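Local coordinates for Di-haem cytochrome c peroxidase family protein (Burkholderia thailandensis E264, PDB 6NX0) that carries two c-type hemes and probably works as a peroxidase of the di-heme cytochrome c peroxidase family, passing electrons between its hemes and reducing peroxide, at residues Gly149-Pro152 / Gly153-Ser156; Arg333-Pro336 / Ala337-Asp340; Ala280-Thr283 / Pro284-Arg288. All blocks are in the same frame, centred on the assembly; numbering follows the deposited sequence.

Interaction 1: residues Gly149-Pro152 / Gly153-Ser156. With HEC (heme c), chain B.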
loop_
_atom_site.group_PDB
_atom_site.type_symbol
_atom_site.label_atom_id
_atom_site.label_comp_id
_atom_site.label_asym_id
_atom_site.label_seq_id
_atom_site.Cartn_x
_atom_site.Cartn_y
_atom_site.Cartn_z
ATOM N N GLY A 149 12.603 2.506 -12.368
ATOM C CA GLY A 149 12.328 3.902 -12.659
ATOM C C GLY A 149 12.599 4.259 -14.106
ATOM O O GLY A 149 12.641 3.408 -14.996
ATOM N N SER A 150 12.763 5.556 -14.335
ATOM C CA SER A 150 12.805 6.106 -15.682
ATOM C C SER A 150 14.090 5.794 -16.434
ATOM O O SER A 150 14.146 6.081 -17.639
ATOM C CB SER A 150 12.645 7.626 -15.627
ATOM O OG SER A 150 13.795 8.194 -15.049
ATOM N N ARG A 151 15.121 5.284 -15.763
ATOM C CA ARG A 151 16.418 4.983 -16.353
ATOM C C ARG A 151 16.813 3.538 -16.079
ATOM O O ARG A 151 16.453 2.969 -15.046
ATOM C CB ARG A 151 17.500 5.915 -15.795
ATOM C CG ARG A 151 17.322 7.371 -16.186
ATOM C CD ARG A 151 18.347 8.251 -15.495
ATOM N NE ARG A 151 18.072 8.384 -14.072
ATOM C CZ ARG A 151 18.812 9.069 -13.215
ATOM N NH1 ARG A 151 19.913 9.684 -13.636
ATOM N NH2 ARG A 151 18.469 9.144 -11.944
ATOM N N PRO A 152 17.593 2.932 -16.968
ATOM C CA PRO A 152 18.174 1.629 -16.639
ATOM C C PRO A 152 18.952 1.716 -15.337
ATOM O O PRO A 152 19.622 2.711 -15.051
ATOM C CB PRO A 152 19.092 1.333 -17.832
ATOM C CG PRO A 152 18.620 2.236 -18.922
ATOM C CD PRO A 152 18.090 3.452 -18.248
ATOM N N GLY A 153 18.855 0.663 -14.533
ATOM C CA GLY A 153 19.636 0.607 -13.324
ATOM C C GLY A 153 19.100 1.411 -12.164
ATOM O O GLY A 153 19.742 1.452 -11.109
ATOM N N HIS A 154 17.956 2.060 -12.315
ATOM C CA HIS A 154 17.329 2.784 -11.222
ATOM C C HIS A 154 16.020 2.096 -10.880
ATOM O O HIS A 154 15.223 1.793 -11.772
ATOM C CB HIS A 154 17.105 4.244 -11.595
ATOM C CG HIS A 154 18.383 5.004 -11.700
ATOM N ND1 HIS A 154 18.889 5.749 -10.661
ATOM C CD2 HIS A 154 19.309 5.050 -12.689
ATOM C CE1 HIS A 154 20.056 6.264 -11.024
ATOM N NE2 HIS A 154 20.325 5.863 -12.251
ATOM N N PHE A 155 15.815 1.834 -9.594
ATOM C CA PHE A 155 14.607 1.164 -9.114
ATOM C C PHE A 155 14.054 1.881 -7.892
ATOM O O PHE A 155 14.784 2.541 -7.148
ATOM C CB PHE A 155 14.892 -0.308 -8.751
ATOM C CG PHE A 155 15.466 -1.107 -9.888
ATOM C CD1 PHE A 155 16.828 -1.141 -10.099
ATOM C CD2 PHE A 155 14.646 -1.815 -10.746
ATOM C CE1 PHE A 155 17.357 -1.863 -11.144
ATOM C CE2 PHE A 155 15.171 -2.540 -11.793
ATOM C CZ PHE A 155 16.537 -2.546 -12.003
ATOM N N SER A 156 12.742 1.752 -7.718
ATOM C CA SER A 156 12.077 2.180 -6.496
ATOM C C SER A 156 12.759 1.576 -5.274
ATOM O O SER A 156 13.351 0.500 -5.341
ATOM C CB SER A 156 10.600 1.746 -6.538
ATOM O OG SER A 156 9.897 2.435 -7.559
HETATM FE FE HEC B . 3.282 5.444 -7.194
HETATM C CHA HEC B . 2.957 4.495 -3.877
HETATM C CHB HEC B . 0.510 7.382 -6.896
HETATM C CHC HEC B . 4.115 7.117 -10.080
HETATM C CHD HEC B . 6.190 3.618 -7.465
HETATM N NA HEC B . 1.942 5.781 -5.706
HETATM C C1A HEC B . 2.001 5.323 -4.405
HETATM C C2A HEC B . 0.849 5.810 -3.697
HETATM C C3A HEC B . 0.118 6.518 -4.570
HETATM C C4A HEC B . 0.836 6.595 -5.816
HETATM C CMA HEC B . -1.146 7.316 -4.269
HETATM C CAA HEC B . 0.546 5.547 -2.210
HETATM C CBA HEC B . -0.390 4.361 -2.066
HETATM C CGA HEC B . -0.608 3.943 -0.635
HETATM O O1A HEC B . -1.511 3.076 -0.445
HETATM O O2A HEC B . 0.192 4.353 0.261
HETATM N NB HEC B . 2.502 6.970 -8.279
HETATM C C1B HEC B . 1.339 7.656 -7.955
HETATM C C2B HEC B . 1.124 8.663 -8.959
HETATM C C3B HEC B . 2.172 8.669 -9.789
HETATM C C4B HEC B . 3.031 7.579 -9.395
HETATM C CMB HEC B . -0.084 9.605 -8.977
HETATM C CAB HEC B . 2.412 9.539 -11.040
HETATM C CBB HEC B . 2.629 11.011 -10.612
HETATM N NC HEC B . 4.829 5.363 -8.516
HETATM C C1C HEC B . 4.945 6.118 -9.676
HETATM C C2C HEC B . 5.999 5.518 -10.463
HETATM C C3C HEC B . 6.569 4.523 -9.778
HETATM C C4C HEC B . 5.858 4.430 -8.518
HETATM C CMC HEC B . 6.308 5.911 -11.917
HETATM C CAC HEC B . 7.473 3.410 -10.336
HETATM C CBC HEC B . 8.858 3.944 -10.723
HETATM N ND HEC B . 4.326 4.245 -5.932
HETATM C C1D HEC B . 5.509 3.561 -6.275
HETATM C C2D HEC B . 5.998 2.894 -5.096
HETATM C C3D HEC B . 5.055 3.214 -3.993
HETATM C C4D HEC B . 4.038 4.048 -4.573
HETATM C CMD HEC B . 7.302 2.127 -4.988
HETATM C CAD HEC B . 5.164 2.777 -2.520
HETATM C CBD HEC B . 6.283 3.590 -1.910
HETATM C CGD HEC B . 6.278 3.575 -0.392
HETATM O O1D HEC B . 5.404 2.902 0.197
HETATM O O2D HEC B . 7.227 4.192 0.171
HETATM O O HOH W 1 4.538 6.906 -6.155
#
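Arg151 leaves the backbone beside the His154 imidazole and stays with it to its tip. CB already touches the ring, 3.7 Å from His154 CD2. A bend at chi3 (-71°) then brings the rest of the chain over one ring face: NE lies near CD2 and NE2, CZ sits 3.7 Å from His154 NE2, and NH2 comes closest to the ring, 3.4 Å from His154 CE1. Guanidinium and imidazole are thus stacked, planes at 11° and centres 3.9 Å apart. Two flat groups suit this place, because each can lie on the other while its nitrogens still find hydrogen-bond partners: Arg151 NH2 with Pro209 O, His154 ND1 with Asp210 OD1. The carboxylate of Asp210 would probably ease the placing of arginine against histidine.

Arg151 to His154 form a type II beta turn, in which His154 N donates to Arg151 O at 3.2 Å. Pro152 takes position i+1, whose phi near -60° its ring enforces, and Gly153 position i+2, whose positive phi suits a residue without a side chain. A further backbone bond, Gly149 N to His154 O at 2.8 Å, closes the loop one step further out. Gly149 and Ser156 line the pocket of a heme c: Gly149 CA comes within 4.0 Å of heme CBC, and Ser156 OG lies 3.7 Å from the same carbon while bonding to Glu211 OE2.

Interaction 2: residues Arg333-Pro336 / Ala337-Asp340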
loop_
_atom_site.group_PDB
_atom_site.type_symbol
_atom_site.label_atom_id
_atom_site.label_comp_id
_atom_site.label_asym_id
_atom_site.label_seq_id
_atom_site.Cartn_x
_atom_site.Cartn_y
_atom_site.Cartn_z
ATOM N N ARG A 333 17.737 -9.228 -0.648
ATOM C CA ARG A 333 19.157 -8.997 -0.830
ATOM C C ARG A 333 19.483 -8.468 -2.221
ATOM O O ARG A 333 20.636 -8.064 -2.458
ATOM C CB ARG A 333 19.922 -10.287 -0.530
ATOM C CG ARG A 333 19.763 -10.739 0.929
ATOM C CD ARG A 333 20.255 -12.166 1.142
ATOM N NE ARG A 333 19.517 -13.072 0.265
ATOM C CZ ARG A 333 19.816 -14.349 0.049
ATOM N NH1 ARG A 333 20.850 -14.912 0.658
ATOM N NH2 ARG A 333 19.065 -15.060 -0.782
ATOM N N ALA A 334 18.512 -8.450 -3.127
ATOM C CA ALA A 334 18.703 -7.911 -4.466
ATOM C C ALA A 334 18.308 -6.437 -4.582
ATOM O O ALA A 334 18.472 -5.850 -5.663
ATOM C CB ALA A 334 17.927 -8.748 -5.485
ATOM N N LEU A 335 17.791 -5.813 -3.525
ATOM C CA LEU A 335 17.518 -4.384 -3.585
ATOM C C LEU A 335 18.816 -3.581 -3.533
ATOM O O LEU A 335 19.652 -3.832 -2.665
ATOM C CB LEU A 335 16.635 -3.941 -2.426
ATOM C CG LEU A 335 15.143 -4.109 -2.538
ATOM C CD1 LEU A 335 14.486 -3.707 -1.222
ATOM C CD2 LEU A 335 14.554 -3.248 -3.654
ATOM N N PRO A 336 18.996 -2.579 -4.406
ATOM C CA PRO A 336 20.271 -1.841 -4.432
ATOM C C PRO A 336 20.701 -1.264 -3.095
ATOM O O PRO A 336 21.877 -1.408 -2.722
ATOM C CB PRO A 336 19.995 -0.760 -5.483
ATOM C CG PRO A 336 19.061 -1.418 -6.436
ATOM C CD PRO A 336 18.171 -2.300 -5.599
ATOM N N ALA A 337 19.788 -0.660 -2.335
ATOM C CA ALA A 337 20.197 -0.040 -1.074
ATOM C C ALA A 337 20.717 -1.073 -0.090
ATOM O O ALA A 337 21.522 -0.727 0.782
ATOM C CB ALA A 337 19.042 0.733 -0.429
ATOM N N ASN A 338 20.311 -2.326 -0.231
ATOM C CA ASN A 338 20.699 -3.350 0.717
ATOM C C ASN A 338 22.097 -3.888 0.454
ATOM O O ASN A 338 22.567 -4.722 1.230
ATOM C CB ASN A 338 19.680 -4.492 0.699
ATOM C CG ASN A 338 18.437 -4.171 1.504
ATOM O OD1 ASN A 338 18.439 -3.264 2.342
ATOM N ND2 ASN A 338 17.356 -4.909 1.256
ATOM N N ARG A 339 22.771 -3.426 -0.610
ATOM C CA ARG A 339 24.175 -3.782 -0.786
ATOM C C ARG A 339 25.014 -3.284 0.369
ATOM O O ARG A 339 26.053 -3.880 0.689
ATOM C CB ARG A 339 24.709 -3.199 -2.095
ATOM C CG ARG A 339 24.160 -3.827 -3.338
ATOM C CD ARG A 339 24.724 -3.117 -4.571
ATOM N NE ARG A 339 26.132 -3.441 -4.835
ATOM C CZ ARG A 339 27.175 -2.656 -4.559
ATOM N NH1 ARG A 339 27.013 -1.472 -3.997
ATOM N NH2 ARG A 339 28.400 -3.072 -4.843
ATOM N N ASP A 340 24.603 -2.187 0.987
ATOM C CA ASP A 340 25.215 -1.711 2.213
ATOM C C ASP A 340 24.658 -2.527 3.378
ATOM O O ASP A 340 23.473 -2.384 3.710
ATOM C CB ASP A 340 24.933 -0.226 2.383
ATOM C CG ASP A 340 25.497 0.337 3.681
ATOM O OD1 ASP A 340 26.061 -0.427 4.479
ATOM O OD2 ASP A 340 25.360 1.555 3.892
HETATM O O HOH W 2 23.946 0.141 -1.393
#
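Pro336 O is gripped by two donors: Arg339 N at 3.1 Å, with a fairly straight N-H (164°), and water 2, which donates to it at 2.9 Å. The amide stands above the carbonyl plane. The same oxygen is flanked by the aliphatic start of the Arg339 side chain, whose CB and CG both lie 3.4 Å from Pro336 O. One residue earlier, Leu335 O accepts from Asn338 N at 2.9 Å, a more bent bond of 141°.

These bonds close two overlapping turns, each running from an N-H to the carbonyl three residues back, in the loop between strand 324-325 and helix 348-354. Pro336 suits the first corner of the first turn, because its ring holds phi near -54° and that position needs no N-H for the turn's bond. Leu335 and Asn338 run side by side in the same direction, the amide nitrogen ND2 lying 3.9 Å from Leu335 CB and near CD1. Asparagine can serve here because its polar end turns to the backbone: ND2 donates to Asn332 O, holding the turn to the preceding chain. Leu335 is the buried member, and its side chain packs on Val146, while Ala337 and Asn338 both touch His343.

Interaction 3: residues Ala280-Thr283 / Pro284-Arg288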
loop_
_atom_site.group_PDB
_atom_site.type_symbol
_atom_site.label_atom_id
_atom_site.label_comp_id
_atom_site.label_asym_id
_atom_site.label_seq_id
_atom_site.Cartn_x
_atom_site.Cartn_y
_atom_site.Cartn_z
ATOM N N ALA A 280 -23.990 -14.586 -3.703
ATOM C CA ALA A 280 -23.414 -15.562 -4.632
ATOM C C ALA A 280 -22.360 -16.370 -3.891
ATOM O O ALA A 280 -21.406 -15.778 -3.377
ATOM C CB ALA A 280 -22.794 -14.865 -5.825
ATOM N N PRO A 281 -22.485 -17.692 -3.781
ATOM C CA PRO A 281 -21.661 -18.421 -2.812
ATOM C C PRO A 281 -20.209 -18.559 -3.240
ATOM O O PRO A 281 -19.883 -18.600 -4.428
ATOM C CB PRO A 281 -22.319 -19.807 -2.746
ATOM C CG PRO A 281 -23.623 -19.665 -3.399
ATOM C CD PRO A 281 -23.467 -18.591 -4.417
ATOM N N LEU A 282 -19.343 -18.686 -2.245
ATOM C CA LEU A 282 -17.964 -19.099 -2.446
ATOM C C LEU A 282 -17.868 -20.617 -2.351
ATOM O O LEU A 282 -18.812 -21.299 -1.927
ATOM C CB LEU A 282 -17.060 -18.452 -1.405
ATOM C CG LEU A 282 -17.092 -16.924 -1.381
ATOM C CD1 LEU A 282 -16.197 -16.405 -0.280
ATOM C CD2 LEU A 282 -16.660 -16.377 -2.728
ATOM N N THR A 283 -16.701 -21.152 -2.700
ATOM C CA THR A 283 -16.510 -22.594 -2.623
ATOM C C THR A 283 -16.290 -23.029 -1.181
ATOM O O THR A 283 -15.887 -22.230 -0.331
ATOM C CB THR A 283 -15.306 -23.044 -3.449
ATOM O OG1 THR A 283 -14.102 -22.593 -2.810
ATOM C CG2 THR A 283 -15.362 -22.522 -4.889
ATOM N N PRO A 284 -16.531 -24.300 -0.873
ATOM C CA PRO A 284 -16.208 -24.781 0.474
ATOM C C PRO A 284 -14.780 -24.459 0.904
ATOM O O PRO A 284 -14.573 -24.034 2.049
ATOM C CB PRO A 284 -16.474 -26.285 0.366
ATOM C CG PRO A 284 -17.599 -26.357 -0.637
ATOM C CD PRO A 284 -17.297 -25.294 -1.652
ATOM N N GLN A 285 -13.794 -24.644 0.023
ATOM C CA GLN A 285 -12.418 -24.310 0.379
ATOM C C GLN A 285 -12.274 -22.831 0.687
ATOM O O GLN A 285 -11.587 -22.461 1.645
ATOM C CB GLN A 285 -11.463 -24.701 -0.740
ATOM C CG GLN A 285 -10.035 -24.280 -0.432
ATOM C CD GLN A 285 -9.056 -24.642 -1.511
ATOM O OE1 GLN A 285 -9.355 -24.531 -2.705
ATOM N NE2 GLN A 285 -7.863 -25.059 -1.103
ATOM N N GLU A 286 -12.858 -21.969 -0.146
ATOM C CA GLU A 286 -12.780 -20.523 0.107
ATOM C C GLU A 286 -13.405 -20.173 1.453
ATOM O O GLU A 286 -12.872 -19.340 2.205
ATOM C CB GLU A 286 -13.435 -19.745 -1.046
ATOM C CG GLU A 286 -12.617 -19.813 -2.356
ATOM C CD GLU A 286 -13.399 -19.501 -3.611
ATOM O OE1 GLU A 286 -14.629 -19.331 -3.540
ATOM O OE2 GLU A 286 -12.760 -19.384 -4.687
ATOM N N MET A 287 -14.519 -20.825 1.796
ATOM C CA MET A 287 -15.125 -20.616 3.107
ATOM C C MET A 287 -14.227 -21.130 4.235
ATOM O O MET A 287 -14.165 -20.504 5.304
ATOM C CB MET A 287 -16.508 -21.286 3.150
ATOM C CG MET A 287 -17.544 -20.649 2.230
ATOM S SD MET A 287 -17.846 -18.902 2.516
ATOM C CE MET A 287 -18.636 -18.935 4.133
ATOM N N ARG A 288 -13.518 -22.247 4.043
ATOM C CA ARG A 288 -12.558 -22.665 5.069
ATOM C C ARG A 288 -11.490 -21.607 5.261
ATOM O O ARG A 288 -11.070 -21.327 6.390
ATOM C CB ARG A 288 -11.906 -23.996 4.722
ATOM C CG ARG A 288 -12.835 -25.176 4.807
ATOM C CD ARG A 288 -12.064 -26.469 4.848
ATOM N NE ARG A 288 -11.168 -26.675 3.717
ATOM C CZ ARG A 288 -11.551 -27.158 2.533
ATOM N NH1 ARG A 288 -12.826 -27.471 2.311
ATOM N NH2 ARG A 288 -10.662 -27.316 1.567
HETATM O O HOH W 3 -11.632 -23.061 -4.073
#
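Two torsions bring Thr283 and Glu286 together. At chi1 70° the Thr283 hydroxyl stands between the backbone N and the carbonyl carbon, facing the start of the helix. Glu286, with CG beside its own backbone N (chi1 -70°) and an extended chain beyond, sends its carboxylate back over the threonine. The result is a capping box. Glu286 N donates to Thr283 OG1 at 3.0 Å, and Thr283 N donates to Glu286 OE1 at 2.9 Å in an almost straight bond (175°), the amide approaching from above the carboxylate plane. Threonine suits the N-cap because its short hydroxyl can accept from an amide of the first turn, and glutamate three residues on is long enough to return the bond. A negative carboxylate at a helix N-terminus should also be welcomed by the helix dipole.

The backbone adds Met287 N to Thr283 O at 2.9 Å, and Pro284, which has no N-H to offer, suits the first helical position. Water 3 links Thr283 OG1, 2.8 Å away, with Gln285 OE1, to which it donates.

Alongside the box, Leu282 CB lies 3.4 Å from Glu286 OE1 and 4.0 Å from Met287 SD, the leucine crossing both side chains at about a right angle. Glu286 OE1 has a second partner in a salt bridge with Arg271. This fastens the first turn of helix 284-293 to helix 271-276, whose Tyr275 touches both Leu282 and Met287, while Gln285 and Arg288 reach Asp449 on helix 444-455.

Along the chain the order is interaction 1, interaction 3, interaction 2. The first and the last, with centres about 14 Å apart, touch in the folded protein: Phe155 packs on Pro336, and the backbone O of Ser156 meets Leu335 CD2. Interaction 1 belongs to the sequence range of the first heme's cytochrome c family and interaction 2 to that of the second, so this packing joins the two; the side chain of Leu335 is about 7 Å from those of Arg158, which binds the first heme, and His383, which binds the second. Interaction 3 stands apart, its centre about 42 Å from interaction 1 and 41 Å from interaction 2, beginning helix 284-293 away from the heme-binding residues.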